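Local coordinates for protein NRD1 (PDB 3CLJ) that binds the serine-phosphorylated C-terminal domain of RNA polymerase II through this helical domain, as part of the Nrd1-Nab3-Sen1 termination complex, at residues 45-48 with 49-53; 71-74 with 75-78. All coordinates share one frame; numbering follows the deposited sequence.

Contact 1 of 2, residues 45-48 with 49-53; sequences LIID and YSRLC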
# COMPACT_ATOMS: atom_id res chain seq x y z
N LEU A 45 4.43 9.36 -2.18
CA LEU A 45 4.50 8.79 -3.51
C LEU A 45 3.71 7.51 -3.74
O LEU A 45 3.02 7.39 -4.76
CB LEU A 45 5.94 8.69 -4.05
CG LEU A 45 6.10 8.26 -5.52
CD1 LEU A 45 5.35 9.20 -6.53
CD2 LEU A 45 7.62 8.15 -5.93
N ILE A 46 3.77 6.55 -2.80
CA ILE A 46 3.09 5.29 -2.98
C ILE A 46 1.58 5.46 -2.79
O ILE A 46 0.81 4.74 -3.40
CB ILE A 46 3.73 4.10 -2.14
CG1 ILE A 46 3.39 4.16 -0.63
CG2 ILE A 46 5.26 3.97 -2.47
CD1 ILE A 46 3.91 2.96 0.21
N ILE A 47 1.18 6.37 -1.93
CA ILE A 47 -0.23 6.81 -1.78
C ILE A 47 -0.76 7.36 -3.10
O ILE A 47 -1.84 6.98 -3.58
CB ILE A 47 -0.39 7.85 -0.64
CG1 ILE A 47 -0.18 7.16 0.73
CG2 ILE A 47 -1.79 8.48 -0.67
CD1 ILE A 47 -0.11 8.10 1.93
N ASP A 48 0.03 8.25 -3.70
CA ASP A 48 -0.35 8.91 -4.93
C ASP A 48 -0.32 7.94 -6.12
O ASP A 48 -1.12 8.07 -7.06
CB ASP A 48 0.57 10.13 -5.14
CG ASP A 48 0.24 11.28 -4.16
OD1 ASP A 48 -0.87 11.29 -3.58
OD2 ASP A 48 1.05 12.24 -4.01
N TYR A 49 0.62 7.00 -6.10
CA TYR A 49 0.64 5.98 -7.12
C TYR A 49 -0.70 5.19 -7.08
O TYR A 49 -1.32 4.95 -8.12
CB TYR A 49 1.83 5.01 -6.90
CG TYR A 49 1.76 3.91 -7.90
CD1 TYR A 49 2.04 4.18 -9.26
CD2 TYR A 49 1.32 2.63 -7.54
CE1 TYR A 49 1.94 3.15 -10.22
CE2 TYR A 49 1.24 1.61 -8.45
CZ TYR A 49 1.50 1.89 -9.81
OH TYR A 49 1.36 0.89 -10.75
N SER A 50 -1.13 4.80 -5.90
CA SER A 50 -2.46 4.18 -5.70
C SER A 50 -3.63 5.01 -6.25
O SER A 50 -4.58 4.48 -6.85
CB SER A 50 -2.69 3.89 -4.20
OG SER A 50 -3.75 2.95 -4.02
N ARG A 51 -3.60 6.29 -5.94
CA ARG A 51 -4.61 7.25 -6.42
C ARG A 51 -4.71 7.39 -7.92
O ARG A 51 -5.79 7.59 -8.43
CB ARG A 51 -4.36 8.64 -5.85
CG ARG A 51 -4.65 8.70 -4.40
CD ARG A 51 -4.22 10.05 -3.89
NE ARG A 51 -4.81 10.25 -2.55
CZ ARG A 51 -4.31 11.06 -1.61
NH1 ARG A 51 -3.21 11.80 -1.87
NH2 ARG A 51 -4.97 11.19 -0.44
N LEU A 52 -3.58 7.28 -8.61
CA LEU A 52 -3.48 7.74 -9.98
C LEU A 52 -3.22 6.62 -11.01
O LEU A 52 -3.26 6.87 -12.20
CB LEU A 52 -2.33 8.78 -10.07
CG LEU A 52 -2.61 10.09 -9.28
CD1 LEU A 52 -1.36 11.01 -9.14
CD2 LEU A 52 -3.81 10.87 -9.83
N CYS A 53 -2.93 5.41 -10.55
CA CYS A 53 -2.53 4.36 -11.47
C CYS A 53 -3.76 3.85 -12.27
O CYS A 53 -4.90 4.07 -11.87
CB CYS A 53 -1.85 3.20 -10.69
SG CYS A 53 -2.95 2.36 -9.55
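Asp48 and Arg51, three residues apart on helix 39-52, are joined by a salt bridge in which Asp48 OD1 accepts from Arg51 NH1 at 2.9 Å. The arginine nitrogen arrives nearly in line with the C-O bond of that oxygen, but the N-H...O angle of 138° is bent. Asp48 OD1 comes at the edge of the guanidinium, near its plane though tilted somewhat from it, and the carboxylate and guanidinium planes are 27° apart. The carboxylate faces the next turn because CG stands anti to the carbonyl carbon, beside the backbone N (chi1 -72°).

Ile47 runs alongside the extended arginine chain, and its CG2 sits 3.7 Å above the guanidinium plane of Arg51, over the centre. Tyr49 meets the preceding turn mainly through its backbone: Tyr49 N bonds to Leu45 O at 2.8 Å, and Tyr49 CB lies 3.4 Å from Leu45 O. With CG anti to the backbone N, its ring is led away to pack on Leu10 and Ile64. Near the helix end, the bond from Leu52 N to Asp48 O is weak.

Beyond the turn, Arg51 NE forms a second salt bridge with Glu103 of helix 90-111, and Ile47 packs on Thr96 and Leu97 there. Were the aspartate replaced by alanine, Arg51 NH1 would probably lose this carboxylate mate and the guanidinium be freer to turn, though Glu103 still holds NE. With a methyl on one face and acids at two of its nitrogens, the arginine joins charge pairing to apolar contact, linking helix 39-52 to helix 90-111.

Contact 2 of 2, residues 71-74 with 75-78; sequences AYLD and ETRS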
# COMPACT_ATOMS: atom_id res chain seq x y z
N ALA A 71 6.33 -4.26 6.42
CA ALA A 71 7.78 -4.16 6.74
C ALA A 71 8.03 -3.12 7.85
O ALA A 71 8.75 -3.37 8.82
CB ALA A 71 8.64 -3.88 5.51
N TYR A 72 7.38 -1.98 7.73
CA TYR A 72 7.50 -0.88 8.70
C TYR A 72 6.88 -1.28 10.02
O TYR A 72 7.42 -0.96 11.07
CB TYR A 72 6.82 0.37 8.13
CG TYR A 72 7.73 1.24 7.28
CD1 TYR A 72 8.99 0.80 6.89
CD2 TYR A 72 7.29 2.48 6.81
CE1 TYR A 72 9.83 1.62 6.09
CE2 TYR A 72 8.15 3.31 6.02
CZ TYR A 72 9.42 2.89 5.67
OH TYR A 72 10.28 3.73 4.92
N LEU A 73 5.72 -1.94 9.94
CA LEU A 73 5.00 -2.51 11.10
C LEU A 73 5.87 -3.49 11.85
O LEU A 73 5.82 -3.54 13.09
CB LEU A 73 3.66 -3.19 10.70
CG LEU A 73 2.77 -3.77 11.82
CD1 LEU A 73 2.39 -2.69 12.85
CD2 LEU A 73 1.54 -4.50 11.31
N ASP A 74 6.69 -4.25 11.13
CA ASP A 74 7.69 -5.06 11.84
C ASP A 74 8.80 -4.28 12.53
O ASP A 74 9.22 -4.68 13.60
CB ASP A 74 8.29 -6.13 10.93
CG ASP A 74 7.39 -7.32 10.79
OD1 ASP A 74 6.54 -7.55 11.71
OD2 ASP A 74 7.54 -8.00 9.74
N GLU A 75 9.29 -3.21 11.91
CA GLU A 75 10.32 -2.36 12.51
C GLU A 75 9.84 -1.67 13.80
O GLU A 75 10.57 -1.55 14.77
CB GLU A 75 10.77 -1.30 11.52
CG GLU A 75 11.66 -1.79 10.45
CD GLU A 75 12.98 -2.32 10.97
OE1 GLU A 75 13.60 -1.65 11.84
OE2 GLU A 75 13.39 -3.41 10.52
N THR A 76 8.59 -1.22 13.75
CA THR A 76 7.81 -0.75 14.88
C THR A 76 7.79 -1.74 16.06
O THR A 76 7.98 -1.33 17.22
CB THR A 76 6.40 -0.40 14.37
OG1 THR A 76 6.35 1.00 14.09
CG2 THR A 76 5.28 -0.78 15.36
N ARG A 77 7.61 -3.03 15.76
CA ARG A 77 7.50 -4.08 16.80
C ARG A 77 8.82 -4.61 17.36
O ARG A 77 8.84 -5.12 18.48
CB ARG A 77 6.63 -5.25 16.31
CG ARG A 77 5.16 -4.95 16.40
CD ARG A 77 4.39 -5.63 15.31
NE ARG A 77 2.97 -5.40 15.48
CZ ARG A 77 2.02 -6.00 14.77
NH1 ARG A 77 2.35 -6.88 13.83
NH2 ARG A 77 0.73 -5.73 15.01
N SER A 78 9.90 -4.46 16.58
CA SER A 78 11.26 -4.93 16.94
C SER A 78 11.79 -4.31 18.24
O SER A 78 12.70 -4.86 18.88
CB SER A 78 12.23 -4.69 15.77
OG SER A 78 12.57 -3.32 15.66
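The guanidinium of Arg77 carries Leu73 on one face, with Leu73 CG 3.7 Å above the plane and displaced toward the rim. Both methyls share the contact: Leu73 CD2 comes within 3.6 Å of Arg77 NH1, while Leu73 CD1 is 3.8 Å from Arg77 NE. Arg77 NH2 bonds to the backbone O of Ser130, and Leu73 also touches Leu132, so the pair faces the C-terminal end of helix 114-130 and the residues just after it. A bend at chi2 (148°) turns the arginine chain aslant over the leucine's branched end. The other flat group, the Tyr72 ring, belongs to a side chain that leaves the backbone away from 75-78; it packs on Leu33, Cys90 and Ala93, with OH bonded to Ala32 O.

Underneath, Thr76 N bonds to Tyr72 O at 2.9 Å and nearly straight (173°). Toward the helix end, Arg77 N reaches Leu73 O at 3.3 Å, and the bonds from Arg77 N and Ser78 N to Asp74 O are both weak. Ser78 OG turns back to donate to Glu75 O at 2.8 Å.

Leu73 thus meets the flat face of the charged group by van der Waals contact, while Ser130 supplies a polar tie to the end of helix 114-130.

Contact 1 lies on helix 39-52 and contact 2 at the far end of helix 58-77, the next helix in the chain, so they come in series, the first closing before the second opens. Their centres are 23 Å apart, on opposite sides of the chain's centre, and their nearest atoms stay about 7 Å from each other without touching. Between them, Ile46 of contact 1 packs on Ile64 and Ile65, in the earlier part of the helix that carries contact 2. Both contacts also reach helix 90-111, through Ile47 and Arg51 in one and Tyr72 in the other. They are thus separate turns of two consecutive helices, each packed on helix 90-111, within the all-helical CID domain that probably presents the CTD-binding surface.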